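Local coordinates for erythrocyte membrane protein 1 (Plasmodium falciparum, PDB 2XU0) that probably binds host cell-surface receptors through its NTS-DBL1 rosetting domain, whose N-terminal segment has a role in heparin-mediated rosette inhibition, at residues A[129-134]-A[313-318]; A[133-138]-A[196-201]; A[205-210]-A[309-314]. The protein carries 10 engineered substitutions. All coordinates share one frame; numbering follows the deposited sequence.

Contact 1. Residues A[129-134]-A[313-318]; sequences ACAPPR and LRWFEE
A buried loop-to-helix contact joins residues 129-134 to residues 313-318 near the centre of this Duffy-binding-like chain. It combines proline-tryptophan packing with an arginine-glutamate salt bridge. The loop runs over one face of the Trp315 indole, where two C-H groups press on it. Pro132 CD sits over the five-membered ring of Trp315, 3.5 Å from its centroid and 4° off the normal. Ala131 CA lies over the six-membered ring, 3.8 Å from that centroid. Both are CH-pi contacts. Ala131 CB adds an apolar touch near the rim, 3.8 Å from Trp315 CZ3. The indole N-H is used elsewhere: Trp315 NE1 donates to Asp198 OD1.

Pro132 is the N-cap residue of the short helix 133-136, and its CG also touches the carboxylate of Glu318. One helical turn after Trp315, Glu318 reaches out with an extended chain, its CG anti to the backbone N (chi1 -175°). Arg134 grips it side-on with two nitrogens. NE donates to Glu318 OE2 at 2.9 Å, and NH2 donates to Glu318 OE1 at 2.8 Å. The second bond is fairly straight, at 165°, and uses the syn lone pair of OE1. The guanidinium and carboxylate planes are nearly coplanar, so the pair resists twisting. Arg134 NH2 also reaches Asp198 on helix 186-204. Two waters join the segments as well. One donates to Cys130 O and Trp315 O. The other accepts from Arg134 N and donates to Glu318 OE2.

Cys130 is also tied to Cys113 by a disulfide. Ala129 N bonds to Asn121 OD1 and Ala131 touches Ile118, both residues of the magnesium site. Around the contact, helix 186-204 supplies Arg194, which touches both Arg134 and Glu318. Helix 371-407 brings Gln394 against Cys130 and Phe316, and helix 415-423 packs on Leu313.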
loop_
_atom_site.group_PDB
_atom_site.type_symbol
_atom_site.label_atom_id
_atom_site.label_comp_id
_atom_site.label_asym_id
_atom_site.label_seq_id
_atom_site.Cartn_x
_atom_site.Cartn_y
_atom_site.Cartn_z
ATOM N N ALA A 129 -3.474 12.647 2.673
ATOM C CA ALA A 129 -2.921 11.377 2.179
ATOM C C ALA A 129 -2.426 10.617 3.444
ATOM O O ALA A 129 -2.067 11.268 4.443
ATOM C CB ALA A 129 -1.766 11.644 1.230
ATOM N N CYS A 130 -2.503 9.263 3.443
ATOM C CA CYS A 130 -2.081 8.428 4.584
ATOM C C CYS A 130 -0.893 7.607 4.199
ATOM O O CYS A 130 -1.033 6.694 3.399
ATOM C CB CYS A 130 -3.222 7.546 5.113
ATOM S SG CYS A 130 -4.554 8.468 5.938
ATOM N N ALA A 131 0.266 7.906 4.770
ATOM C CA ALA A 131 1.478 7.115 4.510
ATOM C C ALA A 131 1.298 5.784 5.226
ATOM O O ALA A 131 1.023 5.792 6.423
ATOM C CB ALA A 131 2.727 7.838 5.001
ATOM N N PRO A 132 1.304 4.645 4.485
ATOM C CA PRO A 132 1.107 3.344 5.144
ATOM C C PRO A 132 2.321 2.944 5.983
ATOM O O PRO A 132 3.431 3.401 5.706
ATOM C CB PRO A 132 0.885 2.380 3.971
ATOM C CG PRO A 132 1.542 2.992 2.835
ATOM C CD PRO A 132 1.622 4.477 3.054
ATOM N N PRO A 133 2.140 2.106 7.014
ATOM C CA PRO A 133 3.313 1.675 7.826
ATOM C C PRO A 133 4.448 1.048 7.009
ATOM O O PRO A 133 5.611 1.288 7.334
ATOM C CB PRO A 133 2.703 0.720 8.879
ATOM C CG PRO A 133 1.370 0.413 8.403
ATOM C CD PRO A 133 0.886 1.508 7.514
ATOM N N ARG A 134 4.125 0.383 5.841
ATOM C CA ARG A 134 5.158 -0.153 4.955
ATOM C C ARG A 134 6.041 1.005 4.459
ATOM O O ARG A 134 7.246 0.854 4.390
ATOM C CB ARG A 134 4.540 -0.971 3.790
ATOM C CG ARG A 134 5.556 -1.687 2.860
ATOM C CD ARG A 134 5.042 -1.901 1.428
ATOM N NE ARG A 134 4.178 -0.792 1.001
ATOM C CZ ARG A 134 4.611 0.371 0.535
ATOM N NH1 ARG A 134 5.906 0.568 0.321
ATOM N NH2 ARG A 134 3.756 1.344 0.269
ATOM N N LEU A 313 -3.018 7.503 -4.731
ATOM C CA LEU A 313 -3.910 6.412 -5.150
ATOM C C LEU A 313 -3.386 5.034 -4.690
ATOM O O LEU A 313 -4.167 4.174 -4.267
ATOM C CB LEU A 313 -4.121 6.442 -6.690
ATOM C CG LEU A 313 -4.821 7.708 -7.210
ATOM C CD1 LEU A 313 -4.881 7.719 -8.723
ATOM C CD2 LEU A 313 -6.223 7.907 -6.546
ATOM N N ARG A 314 -2.079 4.833 -4.784
ATOM C CA ARG A 314 -1.418 3.605 -4.327
ATOM C C ARG A 314 -1.579 3.478 -2.820
ATOM O O ARG A 314 -1.892 2.409 -2.358
ATOM C CB ARG A 314 0.078 3.659 -4.614
ATOM C CG ARG A 314 0.437 3.674 -6.084
ATOM C CD ARG A 314 1.902 3.367 -6.274
ATOM N NE ARG A 314 2.812 4.003 -5.303
ATOM C CZ ARG A 314 3.668 4.974 -5.595
ATOM N NH1 ARG A 314 3.661 5.539 -6.792
ATOM N NH2 ARG A 314 4.491 5.434 -4.670
ATOM N N TRP A 315 -1.385 4.573 -2.060
ATOM C CA TRP A 315 -1.508 4.522 -0.604
ATOM C C TRP A 315 -2.911 4.263 -0.121
ATOM O O TRP A 315 -3.080 3.549 0.860
ATOM C CB TRP A 315 -0.954 5.791 0.055
ATOM C CG TRP A 315 0.540 5.981 -0.045
ATOM C CD1 TRP A 315 1.475 5.077 -0.482
ATOM C CD2 TRP A 315 1.276 7.088 0.512
ATOM N NE1 TRP A 315 2.747 5.604 -0.320
ATOM C CE2 TRP A 315 2.653 6.819 0.318
ATOM C CE3 TRP A 315 0.900 8.284 1.154
ATOM C CZ2 TRP A 315 3.657 7.735 0.705
ATOM C CZ3 TRP A 315 1.890 9.201 1.505
ATOM C CH2 TRP A 315 3.246 8.930 1.272
ATOM N N PHE A 316 -3.919 4.836 -0.808
ATOM C CA PHE A 316 -5.309 4.656 -0.449
ATOM C C PHE A 316 -5.716 3.201 -0.777
ATOM O O PHE A 316 -6.466 2.601 -0.019
ATOM C CB PHE A 316 -6.164 5.705 -1.226
ATOM C CG PHE A 316 -7.592 5.955 -0.787
ATOM C CD1 PHE A 316 -8.108 5.350 0.363
ATOM C CD2 PHE A 316 -8.437 6.776 -1.541
ATOM C CE1 PHE A 316 -9.434 5.585 0.769
ATOM C CE2 PHE A 316 -9.768 6.983 -1.155
ATOM C CZ PHE A 316 -10.253 6.409 0.008
ATOM N N GLU A 317 -5.210 2.633 -1.889
ATOM C CA GLU A 317 -5.511 1.243 -2.262
ATOM C C GLU A 317 -4.881 0.299 -1.205
ATOM O O GLU A 317 -5.520 -0.653 -0.777
ATOM C CB GLU A 317 -4.995 0.928 -3.693
ATOM C CG GLU A 317 -5.268 -0.486 -4.170
ATOM C CD GLU A 317 -4.304 -1.570 -3.714
ATOM O OE1 GLU A 317 -3.163 -1.244 -3.313
ATOM O OE2 GLU A 317 -4.712 -2.752 -3.722
ATOM N N GLU A 318 -3.662 0.582 -0.765
ATOM C CA GLU A 318 -3.029 -0.244 0.281
ATOM C C GLU A 318 -3.731 -0.030 1.626
ATOM O O GLU A 318 -3.883 -0.975 2.411
ATOM C CB GLU A 318 -1.561 0.119 0.401
ATOM C CG GLU A 318 -0.770 -0.745 1.371
ATOM C CD GLU A 318 0.701 -0.418 1.360
ATOM O OE1 GLU A 318 1.101 0.485 0.588
ATOM O OE2 GLU A 318 1.469 -1.104 2.072
HETATM O O HOH W 1 -2.040 4.084 3.222
HETATM O O HOH W 2 1.410 -0.946 5.111
#

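Contact 2. Residues A[133-138]-A[196-201]; sequences PRRRHI and FADIGD
Arg134 bends at its third torsion (chi3 34°), which turns its guanidinium end to Asp198. Asp198 meets it with CG anti to its own carbonyl carbon (chi1 -78°). The contact is a buried salt bridge between two helical parts of the Duffy-binding-like fold, the short helix 133-136 and the long helix 186-204. Arg134 and Asp198 reach for each other from these two helices.

The grip is end-on, with both terminal nitrogens converging on one oxygen. Arg134 NH1 donates to Asp198 OD2 at 2.8 Å, and Arg134 NH2 donates to the same OD2 at 2.7 Å. The oxygen lies close to the guanidinium plane. Because NH1 and NH2 share one acceptor, neither bond is straight; that from NH1 has an angle of 141°. Separately, both donors approach OD2 from above the carboxylate plane, on the same face. The other oxygen, OD1, takes bonds from Arg314, Gln311 and Trp315, all on helix 311-338. Several donors thus hold the buried carboxylate, which would probably keep it ionised.

Arg135 contributes its aliphatic part here. Its CD lies 3.5 Å from Asp198 OD2, while its charged end goes on to Asp207. Glu168 of helix 154-175 touches both Ile138 and Ile199. Ile138 points toward helix 186-204 from CB, and its CD1 rests 3.8 Å from Asp198 CB.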
loop_
_atom_site.group_PDB
_atom_site.type_symbol
_atom_site.label_atom_id
_atom_site.label_comp_id
_atom_site.label_asym_id
_atom_site.label_seq_id
_atom_site.Cartn_x
_atom_site.Cartn_y
_atom_site.Cartn_z
ATOM N N PRO A 133 2.140 2.106 7.014
ATOM C CA PRO A 133 3.313 1.675 7.826
ATOM C C PRO A 133 4.448 1.048 7.009
ATOM O O PRO A 133 5.611 1.288 7.334
ATOM C CB PRO A 133 2.703 0.720 8.879
ATOM C CG PRO A 133 1.370 0.413 8.403
ATOM C CD PRO A 133 0.886 1.508 7.514
ATOM N N ARG A 134 4.125 0.383 5.841
ATOM C CA ARG A 134 5.158 -0.153 4.955
ATOM C C ARG A 134 6.041 1.005 4.459
ATOM O O ARG A 134 7.246 0.854 4.390
ATOM C CB ARG A 134 4.540 -0.971 3.790
ATOM C CG ARG A 134 5.556 -1.687 2.860
ATOM C CD ARG A 134 5.042 -1.901 1.428
ATOM N NE ARG A 134 4.178 -0.792 1.001
ATOM C CZ ARG A 134 4.611 0.371 0.535
ATOM N NH1 ARG A 134 5.906 0.568 0.321
ATOM N NH2 ARG A 134 3.756 1.344 0.269
ATOM N N ARG A 135 5.449 2.183 4.157
ATOM C CA ARG A 135 6.225 3.329 3.692
ATOM C C ARG A 135 6.991 3.969 4.824
ATOM O O ARG A 135 8.144 4.322 4.627
ATOM C CB ARG A 135 5.332 4.401 2.958
ATOM C CG ARG A 135 6.018 5.764 2.694
ATOM C CD ARG A 135 7.101 5.672 1.615
ATOM N NE ARG A 135 7.913 6.896 1.513
ATOM C CZ ARG A 135 9.012 7.157 2.222
ATOM N NH1 ARG A 135 9.443 6.297 3.136
ATOM N NH2 ARG A 135 9.693 8.273 2.016
ATOM N N ARG A 136 6.315 4.259 5.936
ATOM C CA ARG A 136 6.901 4.944 7.102
ATOM C C ARG A 136 8.287 4.389 7.502
ATOM O O ARG A 136 9.227 5.153 7.739
ATOM C CB ARG A 136 5.951 4.832 8.304
ATOM C CG ARG A 136 4.689 5.677 8.203
ATOM C CD ARG A 136 3.868 5.518 9.457
ATOM N NE ARG A 136 4.380 6.408 10.504
ATOM C CZ ARG A 136 3.756 6.649 11.651
ATOM N NH1 ARG A 136 2.603 6.050 11.928
ATOM N NH2 ARG A 136 4.281 7.488 12.535
ATOM N N HIS A 137 8.420 3.067 7.513
ATOM C CA HIS A 137 9.653 2.418 7.954
ATOM C C HIS A 137 10.501 1.812 6.852
ATOM O O HIS A 137 11.350 0.979 7.135
ATOM C CB HIS A 137 9.331 1.412 9.066
ATOM C CG HIS A 137 8.302 1.907 10.028
ATOM N ND1 HIS A 137 8.537 3.014 10.841
ATOM C CD2 HIS A 137 7.061 1.435 10.280
ATOM C CE1 HIS A 137 7.436 3.168 11.559
ATOM N NE2 HIS A 137 6.523 2.239 11.260
ATOM N N ILE A 138 10.317 2.280 5.601
ATOM C CA ILE A 138 11.071 1.832 4.427
ATOM C C ILE A 138 12.599 1.864 4.671
ATOM O O ILE A 138 13.105 2.784 5.335
ATOM C CB ILE A 138 10.625 2.615 3.143
ATOM C CG1 ILE A 138 10.399 1.663 1.965
ATOM C CG2 ILE A 138 11.583 3.788 2.772
ATOM C CD1 ILE A 138 9.689 2.274 0.736
ATOM N N PHE A 196 8.570 -0.924 -4.464
ATOM C CA PHE A 196 9.235 -0.567 -5.728
ATOM C C PHE A 196 8.715 0.789 -6.192
ATOM O O PHE A 196 9.502 1.661 -6.610
ATOM C CB PHE A 196 8.875 -1.606 -6.791
ATOM C CG PHE A 196 9.440 -1.382 -8.170
ATOM C CD1 PHE A 196 10.814 -1.416 -8.392
ATOM C CD2 PHE A 196 8.598 -1.286 -9.273
ATOM C CE1 PHE A 196 11.333 -1.347 -9.699
ATOM C CE2 PHE A 196 9.111 -1.193 -10.575
ATOM C CZ PHE A 196 10.472 -1.190 -10.778
ATOM N N ALA A 197 7.389 0.953 -6.129
ATOM C CA ALA A 197 6.714 2.223 -6.510
ATOM C C ALA A 197 7.104 3.405 -5.580
ATOM O O ALA A 197 7.400 4.491 -6.074
ATOM C CB ALA A 197 5.209 2.028 -6.536
ATOM N N ASP A 198 7.182 3.169 -4.261
ATOM C CA ASP A 198 7.618 4.204 -3.318
ATOM C C ASP A 198 9.089 4.589 -3.562
ATOM O O ASP A 198 9.416 5.775 -3.515
ATOM C CB ASP A 198 7.382 3.774 -1.844
ATOM C CG ASP A 198 5.941 3.889 -1.360
ATOM O OD1 ASP A 198 5.152 4.629 -1.990
ATOM O OD2 ASP A 198 5.607 3.256 -0.343
ATOM N N ILE A 199 9.969 3.587 -3.860
ATOM C CA ILE A 199 11.392 3.817 -4.167
ATOM C C ILE A 199 11.530 4.674 -5.394
ATOM O O ILE A 199 12.315 5.630 -5.400
ATOM C CB ILE A 199 12.227 2.499 -4.240
ATOM C CG1 ILE A 199 12.409 1.914 -2.795
ATOM C CG2 ILE A 199 13.598 2.782 -4.883
ATOM C CD1 ILE A 199 12.751 0.336 -2.699
ATOM N N GLY A 200 10.770 4.345 -6.424
ATOM C CA GLY A 200 10.741 5.148 -7.652
ATOM C C GLY A 200 10.332 6.583 -7.372
ATOM O O GLY A 200 10.939 7.515 -7.912
ATOM N N ASP A 201 9.320 6.773 -6.482
ATOM C CA ASP A 201 8.929 8.148 -6.123
ATOM C C ASP A 201 9.978 8.875 -5.301
ATOM O O ASP A 201 10.142 10.076 -5.475
ATOM C CB ASP A 201 7.511 8.231 -5.519
ATOM C CG ASP A 201 6.431 8.050 -6.576
ATOM O OD1 ASP A 201 6.764 8.120 -7.789
ATOM O OD2 ASP A 201 5.286 7.733 -6.204
#

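Contact 3. Residues A[205-210]-A[309-314]; sequences GRDMFL and VPQFLR
A single glutamine amide, that of Gln311, clasps the loop 205-210 with both of its polar atoms. Its oxygen takes a backbone N-H, and its nitrogen donates a hydrogen bond to a side-chain oxygen. Met208 N donates to Gln311 OE1 at 2.7 Å, in the carbonyl plane. Gln311 NE2 donates to Asp207 OD1 at 2.8 Å and a fairly straight 164°. The amide and carboxylate planes are nearly perpendicular, 83° apart, and the donor comes to the anti side of OD1, tilted out of the carboxylate plane. Gln311 reaches this far because its chain is extended, with CG anti to the backbone N (chi1 -175°).

Asp207 also shapes its own loop. Its OD2 accepts from Phe209 N at 2.9 Å and forms an Asx turn, although this bond comes from well above the carboxylate plane. Met208 and Gln311 lie alongside each other, running antiparallel. The Met208 methyl group CE reaches the first turn of helix 311-338, 3.4 Å from Phe312 N and 3.9 Å from Phe312 CB.

The contact joins the loop after helix 186-204 to the start of helix 311-338, where Pro310 is the N-cap residue. Asp207 OD1 has a salt bridge to Arg135 as well, and Gln311 NE2 a second bond to Asp198. The amide is thus bonded at both ends, which fixes its rotation and implies a definite placing of its oxygen and nitrogen.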
loop_
_atom_site.group_PDB
_atom_site.type_symbol
_atom_site.label_atom_id
_atom_site.label_comp_id
_atom_site.label_asym_id
_atom_site.label_seq_id
_atom_site.Cartn_x
_atom_site.Cartn_y
_atom_site.Cartn_z
ATOM N N GLY A 205 11.899 12.178 -6.639
ATOM C CA GLY A 205 11.555 13.358 -5.859
ATOM C C GLY A 205 10.071 13.687 -5.856
ATOM O O GLY A 205 9.695 14.831 -5.593
ATOM N N ARG A 206 9.211 12.666 -6.091
ATOM C CA ARG A 206 7.751 12.782 -6.120
ATOM C C ARG A 206 7.144 12.281 -4.812
ATOM O O ARG A 206 6.009 12.626 -4.511
ATOM C CB ARG A 206 7.190 11.962 -7.283
ATOM C CG ARG A 206 7.586 12.481 -8.678
ATOM C CD ARG A 206 7.125 11.457 -9.698
ATOM N NE ARG A 206 7.429 11.810 -11.086
ATOM C CZ ARG A 206 7.016 11.091 -12.124
ATOM N NH1 ARG A 206 6.271 10.010 -11.937
ATOM N NH2 ARG A 206 7.313 11.465 -13.354
ATOM N N ASP A 207 7.905 11.473 -4.026
ATOM C CA ASP A 207 7.434 10.918 -2.772
ATOM C C ASP A 207 6.957 12.006 -1.805
ATOM O O ASP A 207 7.607 13.050 -1.698
ATOM C CB ASP A 207 8.517 10.010 -2.163
ATOM C CG ASP A 207 8.165 9.530 -0.795
ATOM O OD1 ASP A 207 7.379 8.546 -0.690
ATOM O OD2 ASP A 207 8.518 10.224 0.173
ATOM N N MET A 208 5.820 11.777 -1.141
ATOM C CA MET A 208 5.162 12.751 -0.237
ATOM C C MET A 208 5.609 12.632 1.230
ATOM O O MET A 208 5.258 13.484 2.041
ATOM C CB MET A 208 3.638 12.527 -0.248
ATOM C CG MET A 208 2.921 12.977 -1.494
ATOM S SD MET A 208 1.150 12.614 -1.268
ATOM C CE MET A 208 1.047 11.025 -1.908
ATOM N N PHE A 209 6.317 11.555 1.594
ATOM C CA PHE A 209 6.680 11.371 3.001
ATOM C C PHE A 209 7.921 12.137 3.418
ATOM O O PHE A 209 8.939 12.113 2.733
ATOM C CB PHE A 209 6.706 9.890 3.400
ATOM C CG PHE A 209 6.815 9.602 4.887
ATOM C CD1 PHE A 209 5.759 9.888 5.749
ATOM C CD2 PHE A 209 7.928 8.942 5.405
ATOM C CE1 PHE A 209 5.847 9.583 7.118
ATOM C CE2 PHE A 209 8.025 8.667 6.770
ATOM C CZ PHE A 209 6.988 8.996 7.617
ATOM N N LEU A 210 7.811 12.875 4.519
ATOM C CA LEU A 210 8.914 13.653 5.039
ATOM C C LEU A 210 9.321 13.007 6.372
ATOM O O LEU A 210 8.675 13.267 7.385
ATOM C CB LEU A 210 8.467 15.103 5.215
ATOM C CG LEU A 210 9.540 16.066 5.673
ATOM C CD1 LEU A 210 10.690 16.093 4.686
ATOM C CD2 LEU A 210 8.954 17.448 5.886
ATOM N N VAL A 309 1.787 4.931 -11.134
ATOM C CA VAL A 309 0.485 5.233 -10.512
ATOM C C VAL A 309 0.701 6.342 -9.476
ATOM O O VAL A 309 1.581 6.168 -8.624
ATOM C CB VAL A 309 -0.202 3.974 -9.867
ATOM C CG1 VAL A 309 -1.512 4.350 -9.146
ATOM C CG2 VAL A 309 -0.452 2.887 -10.909
ATOM N N PRO A 310 -0.079 7.466 -9.486
ATOM C CA PRO A 310 0.097 8.470 -8.429
ATOM C C PRO A 310 0.141 7.838 -7.044
ATOM O O PRO A 310 -0.676 6.975 -6.706
ATOM C CB PRO A 310 -1.122 9.403 -8.600
ATOM C CG PRO A 310 -1.480 9.277 -10.049
ATOM C CD PRO A 310 -1.167 7.846 -10.413
ATOM N N GLN A 311 1.096 8.285 -6.245
ATOM C CA GLN A 311 1.366 7.782 -4.893
ATOM C C GLN A 311 0.155 7.771 -3.955
ATOM O O GLN A 311 -0.060 6.776 -3.257
ATOM C CB GLN A 311 2.569 8.513 -4.280
ATOM C CG GLN A 311 2.990 7.970 -2.908
ATOM C CD GLN A 311 4.270 8.537 -2.441
ATOM O OE1 GLN A 311 4.388 9.743 -2.183
ATOM N NE2 GLN A 311 5.241 7.652 -2.213
ATOM N N PHE A 312 -0.635 8.864 -3.943
ATOM C CA PHE A 312 -1.834 8.964 -3.117
ATOM C C PHE A 312 -2.808 7.805 -3.440
ATOM O O PHE A 312 -3.391 7.227 -2.534
ATOM C CB PHE A 312 -2.533 10.352 -3.304
ATOM C CG PHE A 312 -3.955 10.314 -2.778
ATOM C CD1 PHE A 312 -4.205 10.246 -1.409
ATOM C CD2 PHE A 312 -5.035 10.208 -3.655
ATOM C CE1 PHE A 312 -5.503 10.042 -0.927
ATOM C CE2 PHE A 312 -6.335 10.039 -3.168
ATOM C CZ PHE A 312 -6.562 9.975 -1.804
ATOM N N LEU A 313 -3.018 7.503 -4.731
ATOM C CA LEU A 313 -3.910 6.412 -5.150
ATOM C C LEU A 313 -3.386 5.034 -4.690
ATOM O O LEU A 313 -4.167 4.174 -4.267
ATOM C CB LEU A 313 -4.121 6.442 -6.690
ATOM C CG LEU A 313 -4.821 7.708 -7.210
ATOM C CD1 LEU A 313 -4.881 7.719 -8.723
ATOM C CD2 LEU A 313 -6.223 7.907 -6.546
ATOM N N ARG A 314 -2.079 4.833 -4.784
ATOM C CA ARG A 314 -1.418 3.605 -4.327
ATOM C C ARG A 314 -1.579 3.478 -2.820
ATOM O O ARG A 314 -1.892 2.409 -2.358
ATOM C CB ARG A 314 0.078 3.659 -4.614
ATOM C CG ARG A 314 0.437 3.674 -6.084
ATOM C CD ARG A 314 1.902 3.367 -6.274
ATOM N NE ARG A 314 2.812 4.003 -5.303
ATOM C CZ ARG A 314 3.668 4.974 -5.595
ATOM N NH1 ARG A 314 3.661 5.539 -6.792
ATOM N NH2 ARG A 314 4.491 5.434 -4.670
#

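Overall arrangement
From the N terminus, the chain enters at residues 129-138. This stretch serves two contacts. Contact 2 closes the shorter loop, from helix 133-136 to helix 186-204. Contact 1 closes a much longer one, from 129-134 to helix 311-338. Contact 3 closes the next loop, from the segment after helix 186-204 to the start of helix 311-338. Contacts 2 and 3 follow in series, and both nest within the span of contact 1, sharing residues 133-134 and 313-314 with it. Salt bridges Arg314-Asp201 and Arg135-Asp207 cross-link them. Together they draw helices 133-136, 186-204 and 311-338 into one core.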